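Local coordinates for proto-oncogene tyrosine-protein kinase receptor Ret (Danio rerio, PDB 7AMK) that is a receptor tyrosine kinase that assembles with GDNF and GFR alpha 1, probably in part through its extracellular cadherin-like domains, and probably signals by tyrosine phosphorylation, at residues A[23-28]-A[105-110]; A[49-54]-A[83-88]; A[92-95]-A[99-102]; A[127-132]-A[159-164]. The protein carries 4 engineered substitutions. One frame throughout, in Å; residues are numbered along the deposited sequence.

Contact 1: residues A[23-28]-A[105-110]; sequences LQVISM and PTVEVK
Val25 and Val107 mark where the two backbones come nearest, with their CA atoms 8.2 Å apart. The chains run in roughly opposite directions. Leu23, two residues before Val25, therefore faces Val109, two residues after Val107. The spacing is that of two layers meeting through side chains. Alternation along strand 106-114 turns the CB atoms of Val107 and Val109 toward the other segment. Leu23 and Val25 do the same from their side, although the strand ends at Gln24.

The two layers are those of the beta sandwich of RET cadherin-like domain 1. Strand 21-24 is an outer strand of a three-stranded sheet. Strand 106-114 lies inside a four-stranded one, between strands 7-14 and 83-92.

The closest approach is made by methyl groups: Leu23 CD2 comes to 3.8 Å from Val109 CG1. The two side chains pass each other in opposite directions. Leu23 holds CG between its backbone N and carbonyl carbon (chi1 51°), and this rotation helps bring the CD2 methyl against Val109. Val25 spreads its two methyls over two partners. Val25 CG2 lies 4.3 Å from CG2 of Val109, and Val25 CG1 is 4.5 Å from CG2 of Val107, a looser touch. All four side chains are buried and apolar, so the segments meet through dispersion contacts. Leu60 of strand 59-62 touches both Leu23 and Val109, and Tyr8 of strand 7-14 packs on Val107. The hydroxyl of Tyr8 also bonds to the backbone N of Ile26.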
# COMPACT_ATOMS: atom_id res chain seq x y z
N LEU A 23 -8.71 7.31 59.58
CA LEU A 23 -8.80 6.36 58.48
C LEU A 23 -7.58 5.46 58.55
O LEU A 23 -6.65 5.71 59.32
CB LEU A 23 -8.89 7.08 57.12
CG LEU A 23 -7.83 8.15 56.81
CD1 LEU A 23 -6.47 7.59 56.33
CD2 LEU A 23 -8.36 9.18 55.82
N GLN A 24 -7.61 4.40 57.75
CA GLN A 24 -6.55 3.40 57.69
C GLN A 24 -6.05 3.27 56.26
O GLN A 24 -6.82 2.91 55.36
CB GLN A 24 -7.06 2.06 58.21
CG GLN A 24 -5.97 0.99 58.22
CD GLN A 24 -6.56 -0.38 58.48
OE1 GLN A 24 -7.70 -0.49 58.94
NE2 GLN A 24 -5.80 -1.44 58.16
N VAL A 25 -4.78 3.62 56.04
CA VAL A 25 -4.09 3.45 54.76
C VAL A 25 -3.71 1.98 54.61
O VAL A 25 -3.14 1.38 55.54
CB VAL A 25 -2.83 4.32 54.71
CG1 VAL A 25 -1.97 3.97 53.51
CG2 VAL A 25 -3.17 5.78 54.70
N ILE A 26 -3.98 1.40 53.44
CA ILE A 26 -3.73 -0.01 53.18
C ILE A 26 -2.53 -0.17 52.25
O ILE A 26 -2.42 0.53 51.23
CB ILE A 26 -4.96 -0.70 52.56
CG1 ILE A 26 -6.16 -0.56 53.47
CG2 ILE A 26 -4.64 -2.19 52.25
CD1 ILE A 26 -6.07 -1.42 54.69
N SER A 27 -1.65 -1.11 52.59
CA SER A 27 -0.58 -1.51 51.68
C SER A 27 -0.68 -3.00 51.45
O SER A 27 -0.83 -3.77 52.40
CB SER A 27 0.81 -1.17 52.26
OG SER A 27 1.85 -1.40 51.32
N MET A 28 -0.61 -3.43 50.20
CA MET A 28 -0.68 -4.85 49.90
C MET A 28 0.71 -5.43 49.68
O MET A 28 1.56 -4.81 49.03
CB MET A 28 -1.58 -5.09 48.72
CG MET A 28 -3.01 -4.74 49.13
SD MET A 28 -4.17 -5.63 48.18
CE MET A 28 -3.94 -7.30 48.80
N PRO A 105 7.16 5.60 46.39
CA PRO A 105 5.73 5.84 46.14
C PRO A 105 5.02 6.32 47.40
O PRO A 105 5.21 5.76 48.48
CB PRO A 105 5.21 4.46 45.72
CG PRO A 105 6.42 3.67 45.39
CD PRO A 105 7.53 4.19 46.20
N THR A 106 4.16 7.32 47.23
CA THR A 106 3.34 7.81 48.33
C THR A 106 1.86 7.73 47.98
O THR A 106 1.47 7.60 46.81
CB THR A 106 3.69 9.25 48.68
OG1 THR A 106 3.42 10.07 47.55
CG2 THR A 106 5.17 9.39 49.07
N VAL A 107 1.03 7.83 49.02
CA VAL A 107 -0.42 7.94 48.91
C VAL A 107 -0.82 9.36 49.29
O VAL A 107 -0.23 9.97 50.18
CB VAL A 107 -1.14 6.93 49.83
CG1 VAL A 107 -2.61 7.00 49.61
CG2 VAL A 107 -0.68 5.55 49.51
N GLU A 108 -1.85 9.88 48.64
CA GLU A 108 -2.39 11.18 48.98
C GLU A 108 -3.59 10.98 49.92
O GLU A 108 -4.50 10.19 49.62
CB GLU A 108 -2.76 11.96 47.72
CG GLU A 108 -3.42 13.32 47.96
CD GLU A 108 -3.59 14.19 46.70
OE1 GLU A 108 -2.86 14.02 45.68
OE2 GLU A 108 -4.47 15.09 46.74
N VAL A 109 -3.57 11.65 51.06
CA VAL A 109 -4.70 11.66 51.98
C VAL A 109 -5.25 13.07 51.98
O VAL A 109 -4.63 14.00 52.52
CB VAL A 109 -4.30 11.21 53.39
CG1 VAL A 109 -5.52 11.14 54.27
CG2 VAL A 109 -3.58 9.85 53.34
N LYS A 110 -6.41 13.24 51.36
CA LYS A 110 -6.98 14.56 51.15
C LYS A 110 -8.08 14.76 52.19
O LYS A 110 -9.10 14.05 52.17
CB LYS A 110 -7.49 14.71 49.72
CG LYS A 110 -7.30 16.09 49.13
CD LYS A 110 -7.52 16.10 47.62
CE LYS A 110 -7.14 17.44 47.01

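Contact 2: residues A[49-54]-A[83-88]; sequences SWFHID and KDLTLK. With NAG (2-acetamido-2-deoxy-beta-D-glucopyranose), chain O.
Phe51 points its ring at two leucines of strand 83-92, and each leucine meets a different part of it. CD1 of Leu87 sits over one face. It lies 3.9 Å from the ring centroid of Phe51 and only 18° off the normal, which makes a CH-pi contact. Leu87 CD1 is displaced toward the CG-CD2 side, and its nearest ring atom is CD2 of Phe51 at 3.8 Å. The opposite face is covered by CB of the neighbouring Trp50. The ring is thus held between a methyl and a methylene. Leu85 comes in differently. CD2 of Leu85 lies near the ring plane at the edge, 4.0 Å from CZ of Phe51.

The same methyl also serves Trp50. Leu85 CD2 is 3.8 Å from CZ3 of Trp50, and the two side chains cross at about a right angle. Phe51 reaches these partners with CG beside its backbone N and anti to the carbonyl carbon (chi1 -55°). Without the ring, as with an alanine here, the Leu87 methyl would probably lose its aromatic face and a gap would open between Leu87 and Trp50.

On the backbone side, a glycan borders residues 49-54. Its acetyl methyl lies at the edge of the His52 ring. Leu60 and Leu62 of strand 59-62 and Ile12 of strand 7-14 also touch Phe51. The arrangement is the apolar core of a cadherin-like beta sandwich, where side chains of edge strand 51-53 meet those of strand 83-92 from the facing sheet.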
# COMPACT_ATOMS: atom_id res chain seq x y z
N SER A 49 1.99 18.08 61.42
CA SER A 49 2.17 17.73 62.83
C SER A 49 0.88 17.77 63.64
O SER A 49 0.94 17.52 64.85
CB SER A 49 3.21 18.63 63.45
OG SER A 49 4.49 18.18 63.07
N TRP A 50 -0.26 18.08 63.02
CA TRP A 50 -1.56 17.78 63.61
C TRP A 50 -1.90 16.29 63.57
O TRP A 50 -2.94 15.89 64.11
CB TRP A 50 -2.70 18.52 62.87
CG TRP A 50 -2.54 20.00 62.75
CD1 TRP A 50 -1.56 20.78 63.29
CD2 TRP A 50 -3.41 20.90 62.03
NE1 TRP A 50 -1.75 22.09 62.95
CE2 TRP A 50 -2.88 22.19 62.18
CE3 TRP A 50 -4.58 20.72 61.28
CZ2 TRP A 50 -3.47 23.31 61.61
CZ3 TRP A 50 -5.17 21.83 60.71
CH2 TRP A 50 -4.61 23.11 60.88
N PHE A 51 -1.10 15.47 62.91
CA PHE A 51 -1.51 14.10 62.63
C PHE A 51 -0.40 13.12 63.00
O PHE A 51 0.78 13.48 63.06
CB PHE A 51 -1.89 13.92 61.14
CG PHE A 51 -2.94 14.89 60.68
CD1 PHE A 51 -4.28 14.62 60.87
CD2 PHE A 51 -2.58 16.07 60.06
CE1 PHE A 51 -5.25 15.51 60.44
CE2 PHE A 51 -3.55 16.96 59.62
CZ PHE A 51 -4.88 16.69 59.81
N HIS A 52 -0.80 11.87 63.22
CA HIS A 52 0.14 10.80 63.52
C HIS A 52 -0.35 9.53 62.85
O HIS A 52 -1.54 9.22 62.94
CB HIS A 52 0.26 10.62 65.04
CG HIS A 52 0.86 9.30 65.45
ND1 HIS A 52 2.23 9.08 65.49
CD2 HIS A 52 0.28 8.15 65.85
CE1 HIS A 52 2.46 7.85 65.89
NE2 HIS A 52 1.29 7.26 66.11
N ILE A 53 0.53 8.81 62.16
CA ILE A 53 0.17 7.54 61.53
C ILE A 53 0.88 6.43 62.27
O ILE A 53 2.07 6.54 62.60
CB ILE A 53 0.48 7.51 60.01
CG1 ILE A 53 -0.43 6.50 59.29
CG2 ILE A 53 1.96 7.17 59.73
CD1 ILE A 53 -0.23 6.40 57.77
N ASP A 54 0.15 5.37 62.57
CA ASP A 54 0.76 4.24 63.25
C ASP A 54 1.63 3.48 62.26
O ASP A 54 1.16 3.03 61.21
CB ASP A 54 -0.32 3.34 63.83
CG ASP A 54 0.25 2.26 64.67
OD1 ASP A 54 0.91 1.37 64.09
OD2 ASP A 54 0.07 2.32 65.90
N LYS A 83 -11.73 23.83 54.04
CA LYS A 83 -10.36 23.94 53.54
C LYS A 83 -9.76 22.55 53.40
O LYS A 83 -9.69 21.79 54.37
CB LYS A 83 -9.49 24.80 54.47
CG LYS A 83 -9.85 26.27 54.48
CD LYS A 83 -9.03 27.03 55.49
CE LYS A 83 -9.26 28.53 55.38
NZ LYS A 83 -8.57 29.27 56.45
N ASP A 84 -9.34 22.22 52.20
CA ASP A 84 -8.77 20.91 51.94
C ASP A 84 -7.33 20.85 52.43
O ASP A 84 -6.56 21.79 52.24
CB ASP A 84 -8.85 20.60 50.45
CG ASP A 84 -10.25 20.27 50.01
OD1 ASP A 84 -11.21 20.81 50.61
OD2 ASP A 84 -10.40 19.46 49.08
N LEU A 85 -7.00 19.75 53.10
CA LEU A 85 -5.64 19.46 53.54
C LEU A 85 -5.18 18.24 52.79
O LEU A 85 -5.89 17.23 52.76
CB LEU A 85 -5.57 19.19 55.05
CG LEU A 85 -5.63 20.36 56.03
CD1 LEU A 85 -6.86 21.19 55.78
CD2 LEU A 85 -5.60 19.87 57.47
N THR A 86 -3.99 18.31 52.20
CA THR A 86 -3.43 17.18 51.48
C THR A 86 -2.20 16.68 52.22
O THR A 86 -1.20 17.40 52.33
CB THR A 86 -3.09 17.56 50.04
OG1 THR A 86 -4.28 17.99 49.38
CG2 THR A 86 -2.54 16.37 49.31
N LEU A 87 -2.29 15.46 52.75
CA LEU A 87 -1.19 14.76 53.40
C LEU A 87 -0.59 13.71 52.47
O LEU A 87 -1.28 13.14 51.63
CB LEU A 87 -1.67 14.04 54.67
CG LEU A 87 -2.10 14.92 55.84
CD1 LEU A 87 -2.80 14.06 56.89
CD2 LEU A 87 -0.89 15.63 56.41
N LYS A 88 0.69 13.45 52.66
CA LYS A 88 1.40 12.41 51.93
C LYS A 88 1.80 11.32 52.92
O LYS A 88 2.43 11.60 53.95
CB LYS A 88 2.63 12.98 51.21
CG LYS A 88 2.30 13.63 49.87
CD LYS A 88 1.48 12.68 49.02
C1 NAG O . 2.32 15.92 67.81
C2 NAG O . 3.62 15.29 67.32
C3 NAG O . 4.74 15.60 68.31
C4 NAG O . 4.87 17.10 68.51
C5 NAG O . 3.53 17.74 68.89
C6 NAG O . 3.58 19.26 68.86
C7 NAG O . 3.45 13.29 65.91
C8 NAG O . 3.30 11.80 65.88
N2 NAG O . 3.48 13.86 67.12
O3 NAG O . 5.96 15.06 67.80
O4 NAG O . 5.82 17.38 69.53
O5 NAG O . 2.50 17.35 67.96
O6 NAG O . 2.71 19.86 69.80
O7 NAG O . 3.53 13.95 64.88

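Contact 3: residues A[92-95]-A[99-102]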
# COMPACT_ATOMS: atom_id res chain seq x y z
N SER A 92 7.24 1.60 53.25
CA SER A 92 8.43 0.89 52.81
C SER A 92 8.49 -0.44 53.55
O SER A 92 7.85 -0.62 54.58
CB SER A 92 9.71 1.70 53.07
OG SER A 92 9.80 2.11 54.42
N SER A 93 9.27 -1.37 52.99
CA SER A 93 9.47 -2.69 53.58
C SER A 93 10.61 -2.74 54.60
O SER A 93 10.72 -3.73 55.33
CB SER A 93 9.72 -3.73 52.47
OG SER A 93 10.64 -3.24 51.50
N THR A 94 11.43 -1.71 54.68
CA THR A 94 12.40 -1.50 55.74
C THR A 94 12.01 -0.32 56.62
O THR A 94 11.05 0.41 56.32
CB THR A 94 13.78 -1.24 55.13
OG1 THR A 94 13.66 -0.19 54.15
CG2 THR A 94 14.30 -2.51 54.45
N PRO A 95 12.71 -0.10 57.73
CA PRO A 95 12.37 1.03 58.63
C PRO A 95 12.50 2.36 57.90
O PRO A 95 13.46 2.57 57.14
CB PRO A 95 13.42 0.91 59.75
CG PRO A 95 13.81 -0.52 59.74
CD PRO A 95 13.81 -0.91 58.28
N VAL A 99 14.42 10.46 53.61
CA VAL A 99 14.59 10.60 52.17
C VAL A 99 13.56 9.79 51.38
O VAL A 99 13.35 10.08 50.19
CB VAL A 99 16.03 10.20 51.77
CG1 VAL A 99 16.15 8.69 51.59
CG2 VAL A 99 16.47 10.93 50.50
N MET A 100 12.91 8.80 51.99
CA MET A 100 11.95 7.98 51.24
C MET A 100 10.77 8.81 50.74
O MET A 100 10.16 8.48 49.72
CB MET A 100 11.44 6.81 52.09
CG MET A 100 12.50 5.79 52.47
SD MET A 100 11.92 4.67 53.77
CE MET A 100 13.22 3.42 53.75
N CYS A 101 10.43 9.89 51.45
CA CYS A 101 9.30 10.72 51.07
C CYS A 101 9.51 11.40 49.72
O CYS A 101 8.53 11.73 49.04
CB CYS A 101 9.02 11.77 52.14
SG CYS A 101 8.30 11.13 53.68
N THR A 102 10.77 11.63 49.33
CA THR A 102 11.09 12.24 48.04
C THR A 102 11.26 11.21 46.93
O THR A 102 11.19 11.58 45.75
CB THR A 102 12.38 13.06 48.15
OG1 THR A 102 12.30 13.95 49.28
CG2 THR A 102 12.59 13.88 46.89
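Met100 reaches across to Ser92, Thr94 and Pro95, and most of the touching is done by its sulfur and terminal methyl. Among the van der Waals contacts, SD of Met100 lies 3.4 Å from OG of Ser92. The methyl CE of Met100 is 3.7 Å from OG1 of Thr94, whose side chain crosses that of Met100 at about a right angle. Met100 CE also approaches the carbonyl O of Pro95, at 3.5 Å. The methionine reaches these partners because its chain is extended beyond CG (chi2 166°, chi3 169°).

Two hydrogen bonds lie within the segments. OG of Ser92 donates to the carbonyl O of Thr94 at 2.8 Å. The angle at that oxygen is 149°, and the donor is tilted out of the carbonyl plane. This bond fixes the rotation of the serine and holds the following loop close to it. Were the hydroxyl lost to an alanine, the Thr94 carbonyl is likely to lack this donor, and the loop could shift away from the methionine sulfur. In the other segment, the backbone N of Thr102 bonds to the carbonyl O of Val99 at 3.1 Å.

One covalent link adds to these: Cys101 forms a disulfide with Cys41. Phe39 of strand 37-40 packs against Ser92, Met100 and Cys101.

The contact belongs to the connection between two neighbouring antiparallel strands, 83-92 and 106-114, of the cadherin-like domain 1 sandwich. There the chain leaves the sheet, folds back and enters the short helix 100-103, which the disulfide ties beside the end of strand 37-40.

Contact 4: residues A[127-132]-A[159-164]; sequences STLCFP and SICPNY. With NAG (2-acetamido-2-deoxy-beta-D-glucopyranose), chain P.
A short helix, 126-130, packs through Leu129 on the type I beta turn Cys161-Tyr164 of the second cadherin-like domain of RET. The turn follows helix 155-160 and is closed by a bond from the backbone N of Tyr164 to the carbonyl O of Cys161, at 3.1 Å. It leads into strand 165-170. Nearby, two disulfides tie the elements together: Cys161 to Cys121, and Cys130 to Cys207 on strand 200-210.

Leu129 carries the contact from the helix side. Its CG is anti to the backbone N (chi1 169°), which sends the branched end out toward the turn. CD2 does the touching. CD2 of Leu129 lies 4.4 Å from CB of Cys161, beside the disulfide. His157 of helix 155-160 also touches Leu129.

Asn163, inside the turn, bears a glycan through a covalent bond of 1.4 Å from its ND2 to C1 of the sugar. Asn163 is exposed, so the sugar leaves from the turn while Leu129 and Cys161 remain buried. Tyr164 bonds through its OH to Glu212, which fixes the far end of the ring, and its side chain also touches Val209 and Cys121. The ring meets the leucine at its edge: CD2 of Leu129 lies in the ring plane, 3.7 Å from CD2 of Tyr164.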
# COMPACT_ATOMS: atom_id res chain seq x y z
N SER A 127 -26.75 5.91 55.65
CA SER A 127 -25.91 5.67 54.48
C SER A 127 -24.56 6.36 54.61
O SER A 127 -23.52 5.77 54.29
CB SER A 127 -26.63 6.12 53.21
OG SER A 127 -26.97 7.48 53.28
N THR A 128 -24.54 7.60 55.13
CA THR A 128 -23.28 8.31 55.34
C THR A 128 -22.45 7.63 56.43
O THR A 128 -21.23 7.53 56.30
CB THR A 128 -23.54 9.77 55.74
OG1 THR A 128 -24.47 10.38 54.84
CG2 THR A 128 -22.23 10.56 55.72
N LEU A 129 -23.10 7.20 57.52
CA LEU A 129 -22.37 6.50 58.58
C LEU A 129 -21.67 5.26 58.04
O LEU A 129 -20.54 4.95 58.43
CB LEU A 129 -23.33 6.11 59.70
CG LEU A 129 -22.77 5.15 60.76
CD1 LEU A 129 -21.59 5.76 61.55
CD2 LEU A 129 -23.87 4.69 61.71
N CYS A 130 -22.33 4.56 57.12
CA CYS A 130 -21.88 3.30 56.54
C CYS A 130 -20.80 3.48 55.48
O CYS A 130 -19.79 2.76 55.49
CB CYS A 130 -23.10 2.59 55.96
SG CYS A 130 -24.03 1.69 57.22
N PHE A 131 -21.00 4.39 54.53
CA PHE A 131 -20.18 4.44 53.33
C PHE A 131 -19.81 5.87 52.98
O PHE A 131 -20.66 6.76 53.03
CB PHE A 131 -20.88 3.82 52.12
CG PHE A 131 -21.21 2.37 52.27
CD1 PHE A 131 -20.22 1.40 52.13
CD2 PHE A 131 -22.51 1.96 52.48
CE1 PHE A 131 -20.54 0.05 52.24
CE2 PHE A 131 -22.83 0.61 52.58
CZ PHE A 131 -21.84 -0.35 52.47
N PRO A 132 -18.56 6.10 52.58
CA PRO A 132 -18.18 7.43 52.07
C PRO A 132 -19.12 7.90 50.98
O PRO A 132 -19.75 7.11 50.27
CB PRO A 132 -16.77 7.21 51.53
CG PRO A 132 -16.25 6.01 52.28
CD PRO A 132 -17.44 5.14 52.57
N SER A 159 -17.43 7.41 66.04
CA SER A 159 -17.29 8.22 67.24
C SER A 159 -18.47 9.18 67.44
O SER A 159 -18.79 9.55 68.57
CB SER A 159 -15.99 9.03 67.19
OG SER A 159 -16.03 10.09 68.14
N ILE A 160 -19.10 9.61 66.35
CA ILE A 160 -20.33 10.38 66.43
C ILE A 160 -21.49 9.49 66.89
O ILE A 160 -22.40 9.96 67.58
CB ILE A 160 -20.63 11.01 65.07
CG1 ILE A 160 -19.45 11.85 64.58
CG2 ILE A 160 -21.94 11.78 65.11
CD1 ILE A 160 -19.76 12.63 63.33
N CYS A 161 -21.48 8.21 66.51
CA CYS A 161 -22.55 7.26 66.83
C CYS A 161 -22.01 6.08 67.64
O CYS A 161 -22.14 4.92 67.23
CB CYS A 161 -23.21 6.76 65.54
SG CYS A 161 -24.20 8.01 64.64
N PRO A 162 -21.44 6.33 68.83
CA PRO A 162 -20.72 5.26 69.53
C PRO A 162 -21.60 4.11 70.00
O PRO A 162 -21.09 3.01 70.24
CB PRO A 162 -20.08 5.98 70.73
CG PRO A 162 -21.01 7.13 71.00
CD PRO A 162 -21.45 7.58 69.61
N ASN A 163 -22.90 4.34 70.14
CA ASN A 163 -23.82 3.32 70.64
C ASN A 163 -24.40 2.44 69.55
O ASN A 163 -25.25 1.60 69.84
CB ASN A 163 -24.93 3.98 71.45
CG ASN A 163 -24.43 4.49 72.78
OD1 ASN A 163 -23.36 4.10 73.23
ND2 ASN A 163 -25.19 5.34 73.43
N TYR A 164 -23.96 2.61 68.30
CA TYR A 164 -24.39 1.76 67.20
C TYR A 164 -23.37 0.65 66.99
O TYR A 164 -22.17 0.88 67.10
CB TYR A 164 -24.54 2.57 65.90
CG TYR A 164 -25.74 3.48 65.86
CD1 TYR A 164 -26.69 3.44 66.88
CD2 TYR A 164 -25.93 4.37 64.81
CE1 TYR A 164 -27.78 4.26 66.85
CE2 TYR A 164 -27.04 5.20 64.78
CZ TYR A 164 -27.96 5.14 65.80
OH TYR A 164 -29.07 5.95 65.79
C1 NAG P . -24.70 5.79 74.70
C2 NAG P . -24.97 7.28 74.97
C3 NAG P . -24.39 7.68 76.32
C4 NAG P . -24.93 6.77 77.42
C5 NAG P . -24.65 5.31 77.07
C6 NAG P . -25.21 4.33 78.08
C7 NAG P . -25.16 8.67 72.94
C8 NAG P . -24.42 9.47 71.91
N2 NAG P . -24.42 8.10 73.90
O3 NAG P . -24.71 9.04 76.59
O4 NAG P . -24.31 7.06 78.67
O5 NAG P . -25.23 5.00 75.80
O6 NAG P . -26.59 4.08 77.88
O7 NAG P . -26.38 8.54 72.91

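How the contacts relate
Contacts 1, 2 and 3 all lie in cadherin-like domain 1, while contact 4 belongs to the second domain. Along the chain, contact 1 spans contacts 2 and 3, which follow one another; contact 4 comes last. The centres of contacts 1 and 2 are about 11 Å apart. Both join the two sheets of the first domain, and Leu87 N probably bonds to Val109 O between neighbouring strands 83-92 and 106-114. Contact 3, its centre about 14 Å from that of contact 1, lies in the connection between those strands. The centre of contact 4 is about 22 Å from those of contacts 1 and 2, and it touches none of the others.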